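PDB 6UB0: Glyco_hydro_cc domain-containing protein from Blastomyces gilchristii, which cleaves beta-1,3-glucan, acting as a curdlan-specific exo-beta-1,3-glucanase of glycoside hydrolase family 128 (subgroup III). Local coordinates for residues Lys95-Tyr100 and Ala104-Pro109; Val141-Pro146 and Asp151-Tyr156. All blocks are in the same frame, centred on the assembly; numbering follows the deposited sequence.

In the fold
After the N-terminal strands and helix 52-64, the chain runs through strand 69-71 and helix 86-96, and contact 1 closes a turn of three residues by laying residues 95-100 against the start of strand 105-111. Helix 119-130 follows, and the chain returns through strand 138-146 to contact 2, where four residues separate the strand from the part of helix 150-166 that folds back on it. The contacts are in series, neither enclosing nor crossing the other, their centres about 25 Å apart. One parallel sheet ties them, with strands 105-111 and 138-146 neighbours. Contact 1 packs a turn from helix to strand, contact 2 the strand-and-helix half of a later unit beside the glycan pocket.

Contact 1. Residues Lys95-Tyr100 and Ala104-Pro109; sequences KYMNPY and ARLGSP
Ala104 begins the contact against Tyr100: its CB lies 3.8 Å from the carbonyl O of Tyr100, and its small side chain lets the strand start close to the turn that leads from Tyr100. Leu106 carries most of the contact. Its CG stands anti to the carbonyl carbon (chi1 -56°). Leu106 CD1 presses on backbone, 3.2 Å from Met97 O and 3.9 Å from Asn98 CA. Leu106 CD2 lies near the same carbonyl but also reaches the side chains, 4.2 Å from Met97 CE; Leu106 CD2 is 4.3 Å from Tyr100 CB. The leucine suits this place because a forked aliphatic residue can lie over the Met97 carbonyl and still extend a methyl toward the neighbouring apolar side chains. Met97 O also accepts the backbone N-H of Tyr100, so the carbonyl under the leucine is held by the 3-10 turn. The flexible methionine chain bends at chi2 and chi3 (-75° and -57°), which carries Met97 CE along the strand until it is 4.2 Å from Gly107 O. At Gly107 the contact is with backbone, and beyond it the strand leaves this segment: Ser108 OG bonds Ala140 N of the neighbouring strand 138-146. Leu70 of strand 69-71 touches Met97, Tyr100, Ala104 and Leu106, extending the apolar layer, while Asn98 turns its amide to the backbone of Asn133 and Lys135. This is the turn from helix to strand in a right-handed beta-alpha-beta crossover, strand 69-71, helix 86-96 and strand 105-111, in the TIM-barrel fold of the glycosyl hydrolase catalytic core.

Contact 2. Residues Val141-Pro146 and Asp151-Tyr156; sequences VHWHGP and DDFKRY. With GLC (alpha-D-glucopyranose), chain B.
The indole of Trp143 is sandwiched between strand and helix backbone: Gly145 N lies 3.9 Å above one face, toward the rim, and Phe153 CA lies 3.7 Å from the opposite face, over its centre. On that helix side, Phe153 CB makes a CH-pi contact with the six-membered ring, only 5° off its normal. The phenyl ring then turns its edge to the indole in an offset edge-to-face pair, planes at 75°, with Phe153 CD1 3.4 Å from Trp143 CE3. At the indole edge, Trp143 NE1 donates to Asp152 OD2 (2.8 Å, 159°). The oxygen lies in the indole plane, but the N-H comes from above the carboxylate plane. Asp152 OD1 takes Arg155 NH2 at 2.8 Å, so both oxygens are gripped and the acid probably keeps its charge. Tyr156 lies obliquely to the indole, its CD2 4.0 Å from Trp143 CB. Placing CG anti to the backbone N sends its ring to the strand, where Tyr156 OH comes 3.5 Å from Val141 CB and finds its polar partner in Ser112 O. Tryptophan suits this place by joining a broad apolar face to one N-H. His142 and His144 point the other way, into the glycan pocket. His144 NE2 is 3.0 Å from O1 of the bound glucose and also bonds Glu176; His142 ND1 bonds Glu75. One face of strand 138-146 thus carries an aromatic cluster against its helix and the other lines the sugar site, as expected of a TIM-barrel strand with the active site at its C-terminal end.

Contact 1. Residues Lys95-Tyr100 and Ala104-Pro109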
loop_
_atom_site.group_PDB
_atom_site.type_symbol
_atom_site.label_atom_id
_atom_site.label_comp_id
_atom_site.label_asym_id
_atom_site.label_seq_id
_atom_site.Cartn_x
_atom_site.Cartn_y
_atom_site.Cartn_z
ATOM N N LYS A 95 -0.632 13.623 14.895
ATOM C CA LYS A 95 0.395 14.691 14.817
ATOM C C LYS A 95 0.818 14.977 13.370
ATOM O O LYS A 95 0.858 16.161 13.018
ATOM C CB LYS A 95 1.631 14.376 15.659
ATOM C CG LYS A 95 2.706 15.460 15.661
ATOM C CD LYS A 95 3.691 15.317 16.838
ATOM C CE LYS A 95 5.106 15.759 16.502
ATOM N NZ LYS A 95 5.330 17.220 16.699
ATOM N N TYR A 96 1.194 13.957 12.599
ATOM C CA TYR A 96 2.033 14.102 11.379
ATOM C C TYR A 96 1.191 13.921 10.105
ATOM O O TYR A 96 1.564 14.492 9.074
ATOM C CB TYR A 96 3.218 13.125 11.413
ATOM C CG TYR A 96 4.371 13.546 12.295
ATOM C CD1 TYR A 96 5.195 14.594 11.922
ATOM C CD2 TYR A 96 4.687 12.854 13.459
ATOM C CE1 TYR A 96 6.273 14.984 12.701
ATOM C CE2 TYR A 96 5.776 13.217 14.247
ATOM C CZ TYR A 96 6.569 14.298 13.867
ATOM O OH TYR A 96 7.637 14.720 14.636
ATOM N N MET A 97 0.076 13.189 10.171
ATOM C CA MET A 97 -0.827 12.970 9.012
ATOM C C MET A 97 -2.078 13.896 9.034
ATOM O O MET A 97 -2.357 14.530 7.980
ATOM C CB MET A 97 -1.228 11.498 8.981
ATOM C CG MET A 97 0.001 10.562 8.963
ATOM S SD MET A 97 0.882 10.458 7.377
ATOM C CE MET A 97 -0.428 9.935 6.270
ATOM N N ASN A 98 -2.888 13.885 10.112
ATOM C CA ASN A 98 -4.183 14.634 10.205
ATOM C C ASN A 98 -4.094 16.050 9.632
ATOM O O ASN A 98 -5.090 16.562 9.154
ATOM C CB ASN A 98 -4.681 14.803 11.646
ATOM C CG ASN A 98 -5.590 13.680 12.093
ATOM O OD1 ASN A 98 -5.529 12.588 11.548
ATOM N ND2 ASN A 98 -6.424 13.921 13.092
ATOM N N PRO A 99 -2.981 16.782 9.857
ATOM C CA PRO A 99 -2.773 18.123 9.306
ATOM C C PRO A 99 -2.948 18.322 7.798
ATOM O O PRO A 99 -3.215 19.398 7.428
ATOM C CB PRO A 99 -1.291 18.432 9.581
ATOM C CG PRO A 99 -0.764 17.265 10.425
ATOM C CD PRO A 99 -1.976 16.489 10.893
ATOM N N TYR A 100 -2.707 17.292 6.994
ATOM C CA TYR A 100 -2.829 17.325 5.514
ATOM C C TYR A 100 -4.193 16.816 5.057
ATOM O O TYR A 100 -4.367 16.595 3.874
ATOM C CB TYR A 100 -1.686 16.517 4.902
ATOM C CG TYR A 100 -0.365 17.050 5.363
ATOM C CD1 TYR A 100 0.166 18.168 4.766
ATOM C CD2 TYR A 100 0.288 16.501 6.462
ATOM C CE1 TYR A 100 1.361 18.702 5.191
ATOM C CE2 TYR A 100 1.455 17.065 6.940
ATOM C CZ TYR A 100 1.979 18.172 6.301
ATOM O OH TYR A 100 3.140 18.741 6.708
ATOM N N ALA A 104 -5.209 16.273 1.069
ATOM C CA ALA A 104 -4.849 14.934 0.579
ATOM C C ALA A 104 -5.655 13.888 1.334
ATOM O O ALA A 104 -6.078 14.151 2.519
ATOM C CB ALA A 104 -3.359 14.761 0.747
ATOM N N ARG A 105 -5.887 12.774 0.647
ATOM C CA ARG A 105 -6.503 11.589 1.259
ATOM C C ARG A 105 -5.370 10.867 2.005
ATOM O O ARG A 105 -4.205 10.909 1.530
ATOM C CB ARG A 105 -7.247 10.817 0.178
ATOM C CG ARG A 105 -8.201 11.697 -0.607
ATOM C CD ARG A 105 -8.934 10.887 -1.635
ATOM N NE ARG A 105 -9.761 9.893 -0.985
ATOM C CZ ARG A 105 -9.536 8.587 -1.043
ATOM N NH1 ARG A 105 -8.494 8.130 -1.714
ATOM N NH2 ARG A 105 -10.321 7.748 -0.388
ATOM N N LEU A 106 -5.668 10.474 3.241
ATOM C CA LEU A 106 -4.701 9.914 4.201
ATOM C C LEU A 106 -4.970 8.413 4.318
ATOM O O LEU A 106 -6.164 7.983 4.538
ATOM C CB LEU A 106 -4.860 10.644 5.533
ATOM C CG LEU A 106 -4.707 12.160 5.452
ATOM C CD1 LEU A 106 -4.842 12.825 6.831
ATOM C CD2 LEU A 106 -3.387 12.532 4.789
ATOM N N GLY A 107 -3.904 7.626 4.142
ATOM C CA GLY A 107 -3.943 6.167 4.241
ATOM C C GLY A 107 -3.394 5.713 5.567
ATOM O O GLY A 107 -2.418 6.266 6.026
ATOM N N SER A 108 -4.058 4.781 6.212
ATOM C CA SER A 108 -3.605 4.286 7.528
ATOM C C SER A 108 -2.181 3.723 7.455
ATOM O O SER A 108 -1.641 3.422 6.386
ATOM C CB SER A 108 -4.520 3.217 8.002
ATOM O OG SER A 108 -4.111 2.009 7.428
ATOM N N PRO A 109 -1.535 3.516 8.609
ATOM C CA PRO A 109 -0.350 2.653 8.633
ATOM C C PRO A 109 -0.796 1.337 7.987
ATOM O O PRO A 109 -1.951 0.886 8.130
ATOM C CB PRO A 109 -0.023 2.531 10.119
ATOM C CG PRO A 109 -0.724 3.726 10.734
ATOM C CD PRO A 109 -2.022 3.801 9.977
#

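Contact 2. Residues Val141-Pro146 and Asp151-Tyr156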
loop_
_atom_site.group_PDB
_atom_site.type_symbol
_atom_site.label_atom_id
_atom_site.label_comp_id
_atom_site.label_asym_id
_atom_site.label_seq_id
_atom_site.Cartn_x
_atom_site.Cartn_y
_atom_site.Cartn_z
ATOM N N VAL A 141 -3.158 -2.199 3.773
ATOM C CA VAL A 141 -2.824 -3.563 4.285
ATOM C C VAL A 141 -1.881 -4.308 3.325
ATOM O O VAL A 141 -1.785 -3.969 2.124
ATOM C CB VAL A 141 -4.112 -4.393 4.459
ATOM C CG1 VAL A 141 -5.098 -3.690 5.419
ATOM C CG2 VAL A 141 -4.709 -4.727 3.100
ATOM N N HIS A 142 -1.238 -5.342 3.832
ATOM C CA HIS A 142 -0.282 -6.173 3.076
ATOM C C HIS A 142 -0.611 -7.655 3.221
ATOM O O HIS A 142 -0.898 -8.009 4.360
ATOM C CB HIS A 142 1.084 -6.066 3.665
ATOM C CG HIS A 142 1.734 -4.755 3.531
ATOM N ND1 HIS A 142 2.894 -4.505 4.138
ATOM C CD2 HIS A 142 1.369 -3.633 2.872
ATOM C CE1 HIS A 142 3.311 -3.299 3.820
ATOM N NE2 HIS A 142 2.382 -2.713 3.051
ATOM N N TRP A 143 -0.451 -8.496 2.176
ATOM C CA TRP A 143 -0.604 -9.960 2.296
ATOM C C TRP A 143 0.530 -10.663 1.528
ATOM O O TRP A 143 0.679 -10.366 0.325
ATOM C CB TRP A 143 -1.996 -10.399 1.837
ATOM C CG TRP A 143 -2.196 -11.857 2.074
ATOM C CD1 TRP A 143 -2.640 -12.456 3.217
ATOM C CD2 TRP A 143 -1.824 -12.913 1.184
ATOM N NE1 TRP A 143 -2.659 -13.822 3.056
ATOM C CE2 TRP A 143 -2.154 -14.131 1.820
ATOM C CE3 TRP A 143 -1.276 -12.945 -0.096
ATOM C CZ2 TRP A 143 -1.966 -15.354 1.190
ATOM C CZ3 TRP A 143 -1.097 -14.160 -0.720
ATOM C CH2 TRP A 143 -1.426 -15.356 -0.077
ATOM N N HIS A 144 1.375 -11.439 2.224
ATOM C CA HIS A 144 2.414 -12.308 1.624
ATOM C C HIS A 144 2.120 -13.747 2.060
ATOM O O HIS A 144 1.757 -13.972 3.214
ATOM C CB HIS A 144 3.826 -11.946 2.056
ATOM C CG HIS A 144 4.248 -10.561 1.686
ATOM N ND1 HIS A 144 5.306 -10.326 0.809
ATOM C CD2 HIS A 144 3.801 -9.357 2.088
ATOM C CE1 HIS A 144 5.476 -9.031 0.666
ATOM N NE2 HIS A 144 4.557 -8.421 1.422
ATOM N N GLY A 145 2.294 -14.685 1.151
ATOM C CA GLY A 145 1.965 -16.080 1.446
ATOM C C GLY A 145 2.108 -16.904 0.184
ATOM O O GLY A 145 2.186 -16.345 -0.918
ATOM N N PRO A 146 2.205 -18.241 0.336
ATOM C CA PRO A 146 2.239 -19.099 -0.836
ATOM C C PRO A 146 1.041 -18.668 -1.869
ATOM O O PRO A 146 0.074 -18.261 -1.343
ATOM C CB PRO A 146 2.142 -20.506 -0.216
ATOM C CG PRO A 146 2.753 -20.336 1.152
ATOM C CD PRO A 146 2.280 -18.974 1.603
ATOM N N ASP A 151 -7.256 -18.258 -1.089
ATOM C CA ASP A 151 -8.496 -17.983 -0.325
ATOM C C ASP A 151 -8.144 -16.977 0.799
ATOM O O ASP A 151 -8.895 -16.008 1.184
ATOM C CB ASP A 151 -9.086 -19.267 0.257
ATOM C CG ASP A 151 -8.929 -20.392 -0.741
ATOM O OD1 ASP A 151 -9.680 -20.354 -1.724
ATOM O OD2 ASP A 151 -7.979 -21.226 -0.563
ATOM N N ASP A 152 -7.081 -17.365 1.563
ATOM C CA ASP A 152 -6.667 -16.628 2.779
ATOM C C ASP A 152 -6.431 -15.169 2.349
ATOM O O ASP A 152 -6.845 -14.256 3.098
ATOM C CB ASP A 152 -5.468 -17.279 3.462
ATOM C CG ASP A 152 -4.864 -16.435 4.563
ATOM O OD1 ASP A 152 -5.571 -16.167 5.565
ATOM O OD2 ASP A 152 -3.680 -16.061 4.427
ATOM N N PHE A 153 -5.841 -14.969 1.176
ATOM C CA PHE A 153 -5.658 -13.607 0.599
ATOM C C PHE A 153 -7.000 -12.863 0.718
ATOM O O PHE A 153 -7.089 -11.857 1.426
ATOM C CB PHE A 153 -5.083 -13.632 -0.820
ATOM C CG PHE A 153 -5.031 -12.256 -1.440
ATOM C CD1 PHE A 153 -4.069 -11.326 -1.053
ATOM C CD2 PHE A 153 -6.007 -11.855 -2.335
ATOM C CE1 PHE A 153 -4.057 -10.047 -1.602
ATOM C CE2 PHE A 153 -6.003 -10.576 -2.873
ATOM C CZ PHE A 153 -5.019 -9.680 -2.516
ATOM N N LYS A 154 -8.045 -13.416 0.128
ATOM C CA LYS A 154 -9.354 -12.743 -0.097
ATOM C C LYS A 154 -10.071 -12.484 1.228
ATOM O O LYS A 154 -10.767 -11.462 1.337
ATOM C CB LYS A 154 -10.174 -13.617 -1.042
ATOM C CG LYS A 154 -9.468 -13.900 -2.360
ATOM C CD LYS A 154 -10.236 -14.829 -3.289
ATOM C CE LYS A 154 -11.124 -14.087 -4.261
ATOM N NZ LYS A 154 -11.629 -14.967 -5.336
ATOM N N ARG A 155 -9.949 -13.413 2.178
ATOM C CA ARG A 155 -10.591 -13.376 3.515
ATOM C C ARG A 155 -10.003 -12.170 4.244
ATOM O O ARG A 155 -10.758 -11.275 4.745
ATOM C CB ARG A 155 -10.291 -14.732 4.187
ATOM C CG ARG A 155 -10.663 -14.869 5.660
ATOM C CD ARG A 155 -9.807 -14.050 6.637
ATOM N NE ARG A 155 -8.363 -14.356 6.634
ATOM C CZ ARG A 155 -7.439 -13.763 7.409
ATOM N NH1 ARG A 155 -7.777 -12.790 8.241
ATOM N NH2 ARG A 155 -6.167 -14.129 7.325
ATOM N N TYR A 156 -8.667 -12.150 4.247
ATOM C CA TYR A 156 -7.836 -11.098 4.866
ATOM C C TYR A 156 -8.315 -9.735 4.347
ATOM O O TYR A 156 -8.526 -8.816 5.115
ATOM C CB TYR A 156 -6.350 -11.341 4.578
ATOM C CG TYR A 156 -5.491 -10.211 5.072
ATOM C CD1 TYR A 156 -5.139 -10.108 6.401
ATOM C CD2 TYR A 156 -5.036 -9.222 4.210
ATOM C CE1 TYR A 156 -4.369 -9.057 6.875
ATOM C CE2 TYR A 156 -4.281 -8.154 4.675
ATOM C CZ TYR A 156 -3.942 -8.067 6.009
ATOM O OH TYR A 156 -3.151 -7.051 6.438
HETATM C C1 GLC B . 7.161 -6.526 3.825
HETATM C C2 GLC B . 7.905 -5.210 4.096
HETATM C C3 GLC B . 9.255 -5.183 3.378
HETATM C C4 GLC B . 10.039 -6.482 3.707
HETATM C C5 GLC B . 9.201 -7.715 3.503
HETATM C C6 GLC B . 9.893 -9.056 3.823
HETATM O O1 GLC B . 6.913 -6.770 2.432
HETATM O O2 GLC B . 7.218 -3.991 3.723
HETATM O O3 GLC B . 9.960 -4.002 3.760
HETATM O O4 GLC B . 11.088 -6.599 2.806
HETATM O O5 GLC B . 8.033 -7.577 4.314
HETATM O O6 GLC B . 10.767 -8.781 4.879
#